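Local coordinates for KLLA0B12012p (Kluyveromyces lactis, PDB 6Y3P), which is the C-terminal ATP-grasp domain of Pby1, a partner of the mRNA decapping enzyme Dcp2, and probably binds ATP, at residues F215-Y220 / F333-D338; F329-L334 / V341-V346; A8-T13 / K30-V35. All coordinates share one frame; numbering follows the deposited sequence. Where two conformers were deposited one is given.

Contact 1: F215-Y220 / F333-D338; sequences FHIRCY and FLVDSD
Strands 215-220 and 333-335 run antiparallel, their axes approaching to 4.8 Å at 141° between directions. Ile217 and Phe333 form a hydrogen-bonded pair: Ile217 N donates to Phe333 O at 2.7 Å, almost straight at 174°, and Phe333 N returns the bond to Ile217 O at 2.9 Å. Beyond this pair the strands splay, and a water lies between Phe215 O and Val335 N and accepts from Val335 N at 2.9 Å. On the face that carries Ile217 and Phe333, Ile217 and Val335 meet by their branches. Ile217 holds CG1 anti to its carbonyl carbon (chi1 -60°) and CD1 extended beyond, which presses CD1 against Val335 CG2 at 3.5 Å, tighter than usual for two carbons. Val335 CG2 also lies 4.0 Å from Phe215 CE2, meeting that ring obliquely. Farther along, Cys219 CB touches the edge of the Phe333 ring near its plane, at CE2. Ile296 and Ile300 of helix 290-313 pack on this apolar side. Between these segments a single residue pair is directly hydrogen-bonded, consistent with a junction held largely by buried apolar packing where the strands diverge.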
# COMPACT_ATOMS: atom_id res chain seq x y z
N PHE A 215 -6.03 -3.46 -14.12
CA PHE A 215 -5.95 -3.98 -12.76
C PHE A 215 -4.84 -3.35 -11.98
O PHE A 215 -3.89 -2.79 -12.55
CB PHE A 215 -5.76 -5.52 -12.77
CG PHE A 215 -4.41 -6.03 -13.24
CD1 PHE A 215 -4.12 -6.16 -14.60
CD2 PHE A 215 -3.42 -6.38 -12.32
CE1 PHE A 215 -2.86 -6.59 -15.03
CE2 PHE A 215 -2.17 -6.83 -12.75
CZ PHE A 215 -1.90 -6.93 -14.10
N HIS A 216 -4.97 -3.45 -10.67
CA HIS A 216 -3.89 -3.07 -9.80
C HIS A 216 -3.51 -4.32 -9.00
O HIS A 216 -4.27 -5.31 -8.97
CB HIS A 216 -4.15 -1.80 -8.96
CG HIS A 216 -5.28 -1.87 -7.99
ND1 HIS A 216 -5.06 -1.99 -6.63
CD2 HIS A 216 -6.61 -1.77 -8.21
CE1 HIS A 216 -6.26 -1.96 -6.07
NE2 HIS A 216 -7.23 -1.85 -6.98
N ILE A 217 -2.29 -4.32 -8.46
CA ILE A 217 -1.75 -5.41 -7.68
C ILE A 217 -1.84 -5.03 -6.20
O ILE A 217 -1.43 -3.94 -5.79
CB ILE A 217 -0.31 -5.84 -8.07
CG1 ILE A 217 -0.24 -6.30 -9.54
CG2 ILE A 217 0.20 -6.94 -7.12
CD1 ILE A 217 1.14 -6.62 -10.08
N ARG A 218 -2.39 -5.93 -5.41
CA ARG A 218 -2.41 -5.82 -3.96
C ARG A 218 -1.33 -6.82 -3.50
O ARG A 218 -1.47 -8.03 -3.68
CB ARG A 218 -3.80 -6.16 -3.38
CG ARG A 218 -3.86 -6.20 -1.83
CD ARG A 218 -3.30 -4.92 -1.23
NE ARG A 218 -4.18 -4.31 -0.23
CZ ARG A 218 -5.25 -3.57 -0.49
NH1 ARG A 218 -5.96 -3.04 0.49
NH2 ARG A 218 -5.64 -3.38 -1.75
N CYS A 219 -0.25 -6.29 -2.93
CA CYS A 219 0.86 -7.07 -2.41
C CYS A 219 0.87 -6.95 -0.85
O CYS A 219 0.92 -5.84 -0.32
CB CYS A 219 2.16 -6.56 -3.04
SG CYS A 219 3.66 -7.37 -2.43
N TYR A 220 0.75 -8.09 -0.12
CA TYR A 220 0.84 -8.05 1.35
C TYR A 220 2.30 -8.06 1.78
O TYR A 220 3.06 -8.92 1.36
CB TYR A 220 0.07 -9.18 2.03
CG TYR A 220 -1.40 -9.12 1.68
CD1 TYR A 220 -2.20 -8.08 2.16
CD2 TYR A 220 -1.98 -10.06 0.84
CE1 TYR A 220 -3.55 -8.00 1.82
CE2 TYR A 220 -3.33 -10.00 0.50
CZ TYR A 220 -4.12 -8.97 1.01
OH TYR A 220 -5.45 -8.89 0.69
N PHE A 333 0.06 -1.43 -6.20
CA PHE A 333 0.85 -1.14 -7.38
C PHE A 333 -0.01 -1.16 -8.66
O PHE A 333 -0.86 -2.02 -8.82
CB PHE A 333 1.94 -2.21 -7.56
CG PHE A 333 3.03 -2.22 -6.54
CD1 PHE A 333 4.16 -1.43 -6.71
CD2 PHE A 333 2.98 -3.07 -5.44
CE1 PHE A 333 5.20 -1.46 -5.76
CE2 PHE A 333 4.00 -3.07 -4.49
CZ PHE A 333 5.10 -2.26 -4.65
N LEU A 334 0.30 -0.27 -9.58
CA LEU A 334 -0.27 -0.20 -10.93
C LEU A 334 0.79 -0.83 -11.87
O LEU A 334 1.99 -0.77 -11.59
CB LEU A 334 -0.52 1.26 -11.32
CG LEU A 334 -1.92 1.85 -11.03
CD1 LEU A 334 -2.29 1.79 -9.57
CD2 LEU A 334 -2.00 3.29 -11.48
N VAL A 335 0.34 -1.49 -12.92
CA VAL A 335 1.19 -2.12 -13.92
C VAL A 335 0.88 -1.45 -15.25
O VAL A 335 -0.30 -1.36 -15.63
CB VAL A 335 1.00 -3.66 -14.03
CG1 VAL A 335 2.15 -4.29 -14.83
CG2 VAL A 335 0.88 -4.31 -12.65
N ASP A 336 1.94 -1.03 -15.97
CA ASP A 336 1.81 -0.43 -17.30
C ASP A 336 1.97 -1.48 -18.39
O ASP A 336 2.36 -2.62 -18.10
CB ASP A 336 2.72 0.82 -17.50
CG ASP A 336 4.23 0.65 -17.66
OD1 ASP A 336 4.67 -0.46 -18.05
OD2 ASP A 336 4.96 1.67 -17.49
N SER A 337 1.72 -1.10 -19.66
CA SER A 337 1.79 -2.01 -20.80
C SER A 337 3.22 -2.52 -21.11
O SER A 337 3.37 -3.42 -21.93
CB SER A 337 1.14 -1.39 -22.03
OG SER A 337 1.80 -0.18 -22.32
N ASP A 338 4.25 -2.00 -20.39
CA ASP A 338 5.66 -2.43 -20.52
C ASP A 338 6.08 -3.25 -19.33
O ASP A 338 7.28 -3.44 -19.14
CB ASP A 338 6.61 -1.24 -20.73
CG ASP A 338 6.25 -0.40 -21.93
OD1 ASP A 338 6.00 -0.99 -23.01
OD2 ASP A 338 6.19 0.84 -21.79
O HOH W 1 -2.41 -0.85 -13.75

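Contact 2: F329-L334 / V341-V346; sequences FGFDFL and VKLLEV
Asp332 O takes two N-H groups from the opposite strand: Leu344 N at 2.8 Å, and Glu345 N in a weak bond at 3.4 Å. With Asp332 N bonded to Glu345 O, two residues of one strand, Leu344 and Glu345, stand across from the single Asp332: a classic beta bulge that shifts the register by one residue. Beyond it, Leu334 and Lys342 exchange backbone bonds in both directions.

The face carrying Phe331, Phe333, Leu343 and Val346 is apolar and largely aromatic. Val346 lies alongside Phe331, pointing the same way, and puts CG2 over the centre of the ring, 3.7 Å from the centroid and 10° off the normal; its other branch, CG1, touches CE1 at 3.6 Å. Val346 reaches the ring with CG2 because its CG1 is anti to the backbone N (chi1 175°), leaving CG2 beside that nitrogen. Leu343 CD1 sits over a face of Phe333, nearer the rim, and also meets Phe331 CD2 at 3.8 Å, filling the step between the two rings. An alanine in place of Phe331 is likely to leave Val346 CG2 without the ring it covers and open a gap beside Leu343 CD1.

On the other face the side chains of Asp332 and Glu345 run side by side, their carboxylate planes 74° apart and Asp332 OD2 4.2 Å from Glu345 OE2. The salt bridge of Asp332 OD1 with Arg218 probably offsets this likeness of charge. Nearby, Leu334 CD1 packs obliquely on Leu344 CD2. Strands 326-335 and 341-347 thus form a bulged antiparallel beta hairpin within the sheet of the ATP-grasp, tubulin-tyrosine ligase-like domain, with helix 290-313 against its aromatic face.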
# COMPACT_ATOMS: atom_id res chain seq x y z
N PHE A 329 0.92 -4.89 5.79
CA PHE A 329 0.36 -3.79 5.05
C PHE A 329 -0.05 -4.28 3.66
O PHE A 329 0.51 -5.26 3.16
CB PHE A 329 1.41 -2.68 4.86
CG PHE A 329 2.06 -2.13 6.11
CD1 PHE A 329 3.22 -2.71 6.62
CD2 PHE A 329 1.55 -1.00 6.73
CE1 PHE A 329 3.85 -2.17 7.75
CE2 PHE A 329 2.18 -0.46 7.87
CZ PHE A 329 3.32 -1.05 8.37
N GLY A 330 -1.00 -3.56 3.06
CA GLY A 330 -1.47 -3.78 1.71
C GLY A 330 -0.85 -2.77 0.76
O GLY A 330 -1.21 -1.59 0.78
N PHE A 331 0.14 -3.22 -0.05
CA PHE A 331 0.80 -2.35 -1.02
C PHE A 331 0.08 -2.42 -2.35
O PHE A 331 -0.09 -3.50 -2.91
CB PHE A 331 2.28 -2.70 -1.19
CG PHE A 331 3.23 -2.09 -0.19
CD1 PHE A 331 3.08 -2.32 1.17
CD2 PHE A 331 4.36 -1.41 -0.62
CE1 PHE A 331 4.00 -1.82 2.08
CE2 PHE A 331 5.28 -0.91 0.29
CZ PHE A 331 5.10 -1.12 1.64
N ASP A 332 -0.36 -1.27 -2.84
CA ASP A 332 -1.06 -1.18 -4.11
C ASP A 332 -0.19 -0.59 -5.19
O ASP A 332 0.29 0.57 -5.11
CB ASP A 332 -2.41 -0.47 -3.98
CG ASP A 332 -3.38 -1.31 -3.16
OD1 ASP A 332 -4.04 -2.21 -3.73
OD2 ASP A 332 -3.42 -1.12 -1.92
N PHE A 333 0.06 -1.43 -6.20
CA PHE A 333 0.85 -1.14 -7.38
C PHE A 333 -0.01 -1.16 -8.66
O PHE A 333 -0.86 -2.02 -8.82
CB PHE A 333 1.94 -2.21 -7.56
CG PHE A 333 3.03 -2.22 -6.54
CD1 PHE A 333 4.16 -1.43 -6.71
CD2 PHE A 333 2.98 -3.07 -5.44
CE1 PHE A 333 5.20 -1.46 -5.76
CE2 PHE A 333 4.00 -3.07 -4.49
CZ PHE A 333 5.10 -2.26 -4.65
N LEU A 334 0.30 -0.27 -9.58
CA LEU A 334 -0.27 -0.20 -10.93
C LEU A 334 0.79 -0.83 -11.87
O LEU A 334 1.99 -0.77 -11.59
CB LEU A 334 -0.52 1.26 -11.32
CG LEU A 334 -1.92 1.85 -11.03
CD1 LEU A 334 -2.29 1.79 -9.57
CD2 LEU A 334 -2.00 3.29 -11.48
N VAL A 341 6.04 -1.62 -12.80
CA VAL A 341 5.18 -1.36 -11.64
C VAL A 341 5.29 0.09 -11.17
O VAL A 341 6.32 0.72 -11.28
CB VAL A 341 5.33 -2.37 -10.45
CG1 VAL A 341 5.34 -3.82 -10.90
CG2 VAL A 341 6.56 -2.05 -9.59
N LYS A 342 4.22 0.58 -10.58
CA LYS A 342 4.22 1.91 -10.03
C LYS A 342 3.51 1.87 -8.72
O LYS A 342 2.36 1.46 -8.66
CB LYS A 342 3.68 2.95 -11.04
CG LYS A 342 4.86 3.65 -11.75
CD LYS A 342 4.52 4.26 -13.11
CE LYS A 342 5.70 4.96 -13.77
NZ LYS A 342 6.14 6.21 -13.05
N LEU A 343 4.23 2.19 -7.64
CA LEU A 343 3.60 2.21 -6.32
C LEU A 343 2.62 3.37 -6.23
O LEU A 343 2.95 4.52 -6.54
CB LEU A 343 4.61 2.23 -5.15
CG LEU A 343 4.00 2.23 -3.74
CD1 LEU A 343 3.28 0.92 -3.44
CD2 LEU A 343 5.05 2.52 -2.71
N LEU A 344 1.39 3.05 -5.82
CA LEU A 344 0.35 4.04 -5.68
C LEU A 344 0.17 4.40 -4.21
O LEU A 344 0.15 5.59 -3.88
CB LEU A 344 -0.96 3.51 -6.32
CG LEU A 344 -2.21 4.36 -6.13
CD1 LEU A 344 -2.15 5.68 -6.95
CD2 LEU A 344 -3.45 3.56 -6.47
N GLU A 345 0.01 3.40 -3.33
CA GLU A 345 -0.24 3.63 -1.89
C GLU A 345 0.05 2.41 -1.05
O GLU A 345 0.16 1.28 -1.55
CB GLU A 345 -1.70 4.07 -1.65
CG GLU A 345 -2.72 3.00 -2.00
CD GLU A 345 -4.16 3.46 -2.13
OE1 GLU A 345 -4.49 4.56 -1.64
OE2 GLU A 345 -4.98 2.69 -2.71
N VAL A 346 0.13 2.65 0.26
CA VAL A 346 0.35 1.65 1.29
C VAL A 346 -0.85 1.79 2.22
O VAL A 346 -1.15 2.88 2.69
CB VAL A 346 1.72 1.88 2.00
CG1 VAL A 346 1.93 0.92 3.17
CG2 VAL A 346 2.89 1.80 1.02

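Contact 3: A8-T13 / K30-V35; sequences AQIVLT and KHLPNV
Val35 meets strand 8-12 with both of its methyls, and Ile10 and Ala8 receive them. CG1 stands anti to the backbone N (chi1 -175°) and CG2 beside it, and this setting spreads the fork across two residues of the strand that point the same way. CG2 goes to Ala8, meeting its CB at 3.6 Å. CG1 goes to Ile10, touching CD1 at 3.6 Å and lying equally near CG1 of the same isoleucine. Val35 CG1 also passes 3.5 Å from Gln9 N, packing a methyl against the backbone between the two side chains.

Ile10 and Val35 cross at about a right angle. The isoleucine carries its CG1 arm anti to the carbonyl carbon (chi1 -74°), with CD1 extended past it, and this long branch does most of its touching. From Val35 it continues to Leu32, Ile10 CD1 coming within 4.1 Å of both CB and CD2 of Leu32. One terminal methyl is therefore shared by two residues of the opposite segment. Contacts between side chains are all carbon to carbon; the one polar approach is Val35 CG1 to Gln9 N.

Leu32 and Val35 are the ends of a type I beta turn, in which Val35 N bonds to Leu32 O at 3.3 Å. The turn brings both side chains onto the strand, while Pro33 and Asn34 at its corners lie exposed.

Leu32 is the first residue to leave helix 21-31, so the turn carries the chain from that helix into strand 37-38. It belongs to a beta-alpha-beta crossover in the parallel sheet, where strand 8-12 lies between 37-38 and 48-52. Phe28 of the helix packs on Ile10, Phe379 touches Ala8, Ile10, Leu32 and Val35, and helix 357-375 covers Leu32.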
# COMPACT_ATOMS: atom_id res chain seq x y z
N ALA A 8 4.26 -17.51 28.34
CA ALA A 8 3.73 -17.08 27.05
C ALA A 8 2.20 -17.03 27.03
O ALA A 8 1.53 -17.80 27.72
CB ALA A 8 4.24 -18.03 25.99
N GLN A 9 1.66 -16.10 26.21
CA GLN A 9 0.24 -15.83 26.04
C GLN A 9 -0.02 -15.18 24.66
O GLN A 9 0.78 -14.37 24.21
CB GLN A 9 -0.19 -14.90 27.18
CG GLN A 9 -1.66 -14.56 27.25
CD GLN A 9 -1.91 -13.82 28.53
OE1 GLN A 9 -1.26 -12.81 28.85
NE2 GLN A 9 -2.86 -14.33 29.31
N ILE A 10 -1.14 -15.56 23.98
CA ILE A 10 -1.59 -15.03 22.69
C ILE A 10 -3.02 -14.54 22.88
O ILE A 10 -3.87 -15.31 23.30
CB ILE A 10 -1.46 -16.05 21.50
CG1 ILE A 10 0.01 -16.23 21.06
CG2 ILE A 10 -2.31 -15.63 20.28
CD1 ILE A 10 0.31 -17.56 20.32
N VAL A 11 -3.29 -13.25 22.55
CA VAL A 11 -4.60 -12.60 22.67
C VAL A 11 -5.13 -12.25 21.26
O VAL A 11 -4.49 -11.49 20.54
CB VAL A 11 -4.56 -11.34 23.59
CG1 VAL A 11 -5.94 -10.72 23.75
CG2 VAL A 11 -3.96 -11.65 24.96
N LEU A 12 -6.28 -12.82 20.89
CA LEU A 12 -6.92 -12.61 19.58
C LEU A 12 -8.27 -11.96 19.81
O LEU A 12 -9.24 -12.66 20.07
CB LEU A 12 -7.06 -13.97 18.86
CG LEU A 12 -7.50 -13.99 17.38
CD1 LEU A 12 -6.60 -13.13 16.49
CD2 LEU A 12 -7.52 -15.43 16.86
N THR A 13 -8.32 -10.61 19.77
CA THR A 13 -9.51 -9.78 20.04
C THR A 13 -10.35 -9.48 18.80
O THR A 13 -11.36 -8.77 18.87
CB THR A 13 -9.13 -8.49 20.79
OG1 THR A 13 -8.25 -7.72 19.97
CG2 THR A 13 -8.50 -8.77 22.14
N LYS A 30 -0.90 -24.59 15.17
CA LYS A 30 0.15 -25.32 14.47
C LYS A 30 1.59 -24.92 14.85
O LYS A 30 2.40 -25.81 15.12
CB LYS A 30 -0.06 -25.19 12.96
CG LYS A 30 0.73 -26.18 12.11
CD LYS A 30 0.74 -25.81 10.63
CE LYS A 30 -0.42 -26.38 9.86
NZ LYS A 30 -0.33 -26.08 8.41
N HIS A 31 1.91 -23.62 14.85
CA HIS A 31 3.28 -23.16 15.07
C HIS A 31 3.59 -22.71 16.49
O HIS A 31 4.77 -22.54 16.82
CB HIS A 31 3.65 -22.06 14.06
CG HIS A 31 3.41 -22.46 12.65
ND1 HIS A 31 4.07 -23.54 12.08
CD2 HIS A 31 2.57 -21.93 11.73
CE1 HIS A 31 3.61 -23.63 10.84
NE2 HIS A 31 2.71 -22.69 10.59
N LEU A 32 2.56 -22.52 17.33
CA LEU A 32 2.75 -22.18 18.75
C LEU A 32 1.78 -23.05 19.59
O LEU A 32 0.89 -22.52 20.26
CB LEU A 32 2.59 -20.66 19.01
CG LEU A 32 3.78 -19.79 18.62
CD1 LEU A 32 3.47 -18.97 17.42
CD2 LEU A 32 4.11 -18.83 19.69
N PRO A 33 1.90 -24.40 19.53
CA PRO A 33 0.94 -25.25 20.27
C PRO A 33 0.97 -25.10 21.80
O PRO A 33 -0.05 -25.34 22.45
CB PRO A 33 1.31 -26.67 19.83
CG PRO A 33 2.73 -26.59 19.40
CD PRO A 33 2.88 -25.23 18.79
N ASN A 34 2.13 -24.69 22.36
CA ASN A 34 2.33 -24.53 23.80
C ASN A 34 1.90 -23.17 24.35
O ASN A 34 1.91 -22.97 25.57
CB ASN A 34 3.78 -24.86 24.19
CG ASN A 34 4.12 -26.32 24.00
OD1 ASN A 34 3.52 -27.20 24.62
ND2 ASN A 34 5.06 -26.60 23.13
N VAL A 35 1.48 -22.25 23.46
CA VAL A 35 1.04 -20.92 23.87
C VAL A 35 -0.50 -20.82 23.85
O VAL A 35 -1.10 -20.98 22.79
CB VAL A 35 1.73 -19.79 23.10
CG1 VAL A 35 1.32 -18.43 23.65
CG2 VAL A 35 3.25 -19.95 23.12

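In the fold
Contacts 1 and 2 share strand 326-335, with Phe333 and Leu334 taking part in both, and together line up strands 215-224, 326-335 and 341-347 in one antiparallel sheet. Their centres are 7 Å apart, and the salt bridge from Arg218 to Asp332 ties them across the sheet. Both are buried near the middle of the chain and combine backbone bonds with apolar packing against helix 290-313; contact 2, across a hairpin, is the more extensive. Contact 3 is also largely buried but lies far out, about 35 Å and 32 Å from the other centres, in a separate parallel sheet, where the two segments meet by apolar packing, without backbone bonds between them.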